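Local structure of solute-binding protein Csal_2479 (Chromohalobacter salexigens, 4P1L) at residues 237-240 and 241-244; 275-278 and 279-283. The protein binds D-glucuronate and is probably the periplasmic solute-binding component of a tripartite ATP-independent (TRAP) transport system that carries solutes into the cytoplasm. All coordinates share one frame; numbering follows the deposited sequence.

Contact 1 (237-240 and 241-244). With SO4 (sulfate ion), chain E.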
loop_
_atom_site.group_PDB
_atom_site.type_symbol
_atom_site.label_atom_id
_atom_site.label_comp_id
_atom_site.label_asym_id
_atom_site.label_seq_id
_atom_site.Cartn_x
_atom_site.Cartn_y
_atom_site.Cartn_z
ATOM N N CYS A 237 -3.065 8.327 8.917
ATOM C CA CYS A 237 -4.380 8.803 9.351
ATOM C C CYS A 237 -4.581 8.723 10.874
ATOM O O CYS A 237 -3.839 8.025 11.591
ATOM C CB CYS A 237 -5.484 8.004 8.660
ATOM S SG CYS A 237 -5.616 6.271 9.199
ATOM N N VAL A 238 -5.595 9.453 11.342
ATOM C CA VAL A 238 -5.963 9.512 12.760
ATOM C C VAL A 238 -7.444 9.100 12.925
ATOM O O VAL A 238 -8.281 9.436 12.088
ATOM C CB VAL A 238 -5.703 10.938 13.325
ATOM C CG1 VAL A 238 -6.221 11.080 14.772
ATOM C CG2 VAL A 238 -4.218 11.270 13.258
ATOM N N ALA A 239 -7.768 8.368 13.990
ATOM C CA ALA A 239 -9.164 8.121 14.363
ATOM C C ALA A 239 -9.940 9.450 14.480
ATOM O O ALA A 239 -9.501 10.410 15.130
ATOM C CB ALA A 239 -9.251 7.367 15.683
ATOM N N LYS A 240 -11.099 9.520 13.848
ATOM C CA LYS A 240 -11.876 10.756 13.908
ATOM C C LYS A 240 -12.142 11.180 15.357
ATOM O O LYS A 240 -12.061 12.356 15.683
ATOM C CB LYS A 240 -13.202 10.623 13.154
ATOM C CG LYS A 240 -14.032 11.935 13.164
ATOM C CD LYS A 240 -15.366 11.786 12.417
ATOM C CE LYS A 240 -15.164 11.655 10.912
ATOM N NZ LYS A 240 -16.335 12.152 10.114
ATOM N N ALA A 241 -12.456 10.217 16.216
ATOM C CA ALA A 241 -12.714 10.504 17.629
ATOM C C ALA A 241 -11.507 11.176 18.283
ATOM O O ALA A 241 -11.643 12.163 19.012
ATOM C CB ALA A 241 -13.047 9.218 18.365
ATOM N N SER A 242 -10.323 10.638 18.018
ATOM C CA SER A 242 -9.105 11.179 18.623
ATOM C C SER A 242 -8.784 12.562 18.073
ATOM O O SER A 242 -8.303 13.438 18.781
ATOM C CB SER A 242 -7.918 10.243 18.371
ATOM O OG SER A 242 -8.151 8.986 18.968
ATOM N N TRP A 243 -9.052 12.741 16.789
ATOM C CA TRP A 243 -8.835 14.010 16.109
ATOM C C TRP A 243 -9.711 15.122 16.682
ATOM O O TRP A 243 -9.232 16.214 16.986
ATOM C CB TRP A 243 -9.135 13.804 14.614
ATOM C CG TRP A 243 -8.684 14.920 13.714
ATOM C CD1 TRP A 243 -9.472 15.660 12.896
ATOM C CD2 TRP A 243 -7.345 15.393 13.516
ATOM N NE1 TRP A 243 -8.712 16.569 12.196
ATOM C CE2 TRP A 243 -7.404 16.430 12.559
ATOM C CE3 TRP A 243 -6.105 15.050 14.053
ATOM C CZ2 TRP A 243 -6.269 17.148 12.146
ATOM C CZ3 TRP A 243 -4.971 15.761 13.629
ATOM C CH2 TRP A 243 -5.067 16.778 12.676
ATOM N N GLU A 244 -10.998 14.829 16.844
ATOM C CA GLU A 244 -11.962 15.826 17.286
ATOM C C GLU A 244 -11.735 16.283 18.724
ATOM O O GLU A 244 -12.091 17.406 19.079
ATOM C CB GLU A 244 -13.375 15.277 17.132
ATOM C CG GLU A 244 -13.767 15.131 15.672
ATOM C CD GLU A 244 -15.206 14.697 15.486
ATOM O OE1 GLU A 244 -15.767 14.025 16.388
ATOM O OE2 GLU A 244 -15.762 15.038 14.420
HETATM S S SO4 E . -9.221 19.854 10.195
HETATM O O1 SO4 E . -7.790 20.132 10.204
HETATM O O2 SO4 E . -9.827 20.491 9.034
HETATM O O3 SO4 E . -9.516 18.421 10.127
HETATM O O4 SO4 E . -9.812 20.360 11.433
#
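The Trp243 indole meets Val238 CG1 obliquely at its CE3 corner, 4.0 Å from CE3, and a sulfate ion at its edge, in the ring plane. NE1 gives its hydrogen to sulfate O3 at 2.9 Å in an almost straight bond (172°). With CG anti to the backbone N (chi1 -167°), the ring leads away from residues 237-240, while Trp243 CB stays against Val238 CG1 at 4.0 Å; the two side chains cross at about a right angle. Ile136 and Leu138 of strand 135-141, with Ile254 and Arg255 of helix 248-282, also touch the indole.

At the backbone, strand 234-239 runs directly into helix 240-245, with Ala239 as N-cap residue. Its carbonyl O accepts the first-turn bond from Trp243 N at 2.9 Å, and Lys240 O accepts the next from Glu244 N, also at 2.9 Å. The Ser242 hydroxyl, OG, is hydrogen-bonded to Asp83 OD1. Lys240 CG lies 3.8 Å from Glu244 OE2.

A leucine in place of Trp243 would probably leave sulfate O3 without its N-H donor and open a gap beside Val238. The sulfate, probably from the crystallisation liquor, is also bound by Arg255 NH2, so one anion is gripped by a neutral indole N-H and a guanidinium that is likely to supply the compensating charge.

Contact 2 (275-278 and 279-283)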
loop_
_atom_site.group_PDB
_atom_site.type_symbol
_atom_site.label_atom_id
_atom_site.label_comp_id
_atom_site.label_asym_id
_atom_site.label_seq_id
_atom_site.Cartn_x
_atom_site.Cartn_y
_atom_site.Cartn_z
ATOM N N ALA A 275 18.468 0.289 -1.999
ATOM C CA ALA A 275 19.208 -0.573 -1.071
ATOM C C ALA A 275 18.635 -1.993 -1.057
ATOM O O ALA A 275 19.403 -2.976 -0.984
ATOM C CB ALA A 275 19.196 -0.006 0.322
ATOM N N SER A 276 17.302 -2.107 -1.096
ATOM C CA SER A 276 16.685 -3.438 -1.095
ATOM C C SER A 276 17.035 -4.166 -2.400
ATOM O O SER A 276 17.395 -5.361 -2.398
ATOM C CB SER A 276 15.160 -3.376 -0.862
ATOM O OG SER A 276 14.891 -3.057 0.498
ATOM N N LYS A 277 16.972 -3.449 -3.521
ATOM C CA LYS A 277 17.316 -4.066 -4.804
ATOM C C LYS A 277 18.734 -4.614 -4.840
ATOM O O LYS A 277 18.970 -5.728 -5.327
ATOM C CB LYS A 277 17.134 -3.087 -5.949
ATOM C CG LYS A 277 17.347 -3.697 -7.312
ATOM C CD LYS A 277 16.997 -2.700 -8.398
ATOM C CE LYS A 277 17.379 -3.233 -9.759
ATOM N NZ LYS A 277 17.161 -2.215 -10.798
ATOM N N GLN A 278 19.687 -3.834 -4.351
ATOM C CA GLN A 278 21.079 -4.267 -4.387
ATOM C C GLN A 278 21.268 -5.490 -3.491
ATOM O O GLN A 278 22.002 -6.420 -3.830
ATOM C CB GLN A 278 22.029 -3.152 -3.952
ATOM C CG GLN A 278 23.498 -3.443 -4.340
ATOM C CD GLN A 278 23.662 -3.837 -5.818
ATOM O OE1 GLN A 278 23.265 -3.096 -6.730
ATOM N NE2 GLN A 278 24.227 -5.022 -6.053
ATOM N N LYS A 279 20.585 -5.495 -2.360
ATOM C CA LYS A 279 20.690 -6.614 -1.446
ATOM C C LYS A 279 20.158 -7.900 -2.081
ATOM O O LYS A 279 20.801 -8.934 -2.039
ATOM C CB LYS A 279 19.956 -6.318 -0.143
ATOM C CG LYS A 279 19.789 -7.532 0.758
ATOM C CD LYS A 279 19.253 -7.131 2.120
ATOM C CE LYS A 279 18.987 -8.345 2.989
ATOM N NZ LYS A 279 18.154 -8.037 4.204
ATOM N N ILE A 280 18.990 -7.836 -2.690
ATOM C CA ILE A 280 18.431 -9.037 -3.290
ATOM C C ILE A 280 19.244 -9.463 -4.510
ATOM O O ILE A 280 19.419 -10.666 -4.757
ATOM C CB ILE A 280 16.922 -8.862 -3.636
ATOM C CG1 ILE A 280 16.734 -7.799 -4.709
ATOM C CG2 ILE A 280 16.125 -8.522 -2.402
ATOM C CD1 ILE A 280 15.289 -7.727 -5.215
ATOM N N LEU A 281 19.802 -8.512 -5.259
ATOM C CA LEU A 281 20.660 -8.900 -6.370
ATOM C C LEU A 281 21.908 -9.596 -5.860
ATOM O O LEU A 281 22.301 -10.627 -6.405
ATOM C CB LEU A 281 21.047 -7.715 -7.250
ATOM C CG LEU A 281 19.983 -7.221 -8.231
ATOM C CD1 LEU A 281 20.466 -5.953 -8.880
ATOM C CD2 LEU A 281 19.677 -8.292 -9.288
ATOM N N ASP A 282 22.535 -9.048 -4.821
ATOM C CA ASP A 282 23.731 -9.675 -4.259
ATOM C C ASP A 282 23.454 -11.085 -3.743
ATOM O O ASP A 282 24.372 -11.918 -3.654
ATOM C CB ASP A 282 24.328 -8.818 -3.142
ATOM C CG ASP A 282 24.963 -7.548 -3.668
ATOM O OD1 ASP A 282 25.144 -7.451 -4.901
ATOM O OD2 ASP A 282 25.271 -6.650 -2.855
ATOM N N ALA A 283 22.195 -11.352 -3.412
ATOM C CA ALA A 283 21.785 -12.662 -2.904
ATOM C C ALA A 283 21.466 -13.679 -4.008
ATOM O O ALA A 283 21.132 -14.825 -3.719
ATOM C CB ALA A 283 20.594 -12.514 -1.984
#
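Gln278 reaches one turn along the chain to Asp282, an i to i+4 side-chain hydrogen bond on the last turns of the long helix 248-282. Its chain leaves with CG opposite the backbone N and then bends at chi2 (50°), which swings NE2 along the helix side toward the Asp282 carboxylate. On the next face Lys277 runs fully extended beside Leu281, the two pointing the same way, with Lys277 CG 4.2 Å from Leu281 CD1. Ile280 has CG1 between its backbone N and carbonyl carbon (chi1 65°), and this brings CG1 to 3.1 Å from Lys277 O, a tight fit. The Ile280 side chain packs on Tyr209 and Tyr212 of helix 209-214 and on Ile287. Lys279 stretches out straight to form a salt bridge with Glu213, which also accepts a bond from Ser276 OG.

Regular backbone bonds hold the turns, among them Leu281 N to Lys277 O at 2.9 Å and Asp282 N to Gln278 O at 2.9 Å. The helix ends at Asp282. There Gln278 NE2 donates to Asp282 OD1 at 2.8 Å; OD1 sits in the amide plane, yet NE2 comes from above the carboxylate, 43° out of its plane.

Both contacts are short-range and partly buried, each about 21 Å from the centre of the chain but on opposite sides of it, their nearest atoms about 23 Å apart. Contact 1 joins two elements, the end of strand 234-239 in the five-stranded mixed sheet and helix 240-245; contact 2 stays within the last turns of helix 248-282, the next helix in the chain. Buried residues dominate contact 1, whereas exposed ones are more numerous in contact 2, where a Gln278-Asp282 hydrogen bond lies on the exposed side. Contact 1 lies away from the glucuronate site; in contact 2 the Ser276 side chain is about 7 Å from that of sugar-binding Asn208.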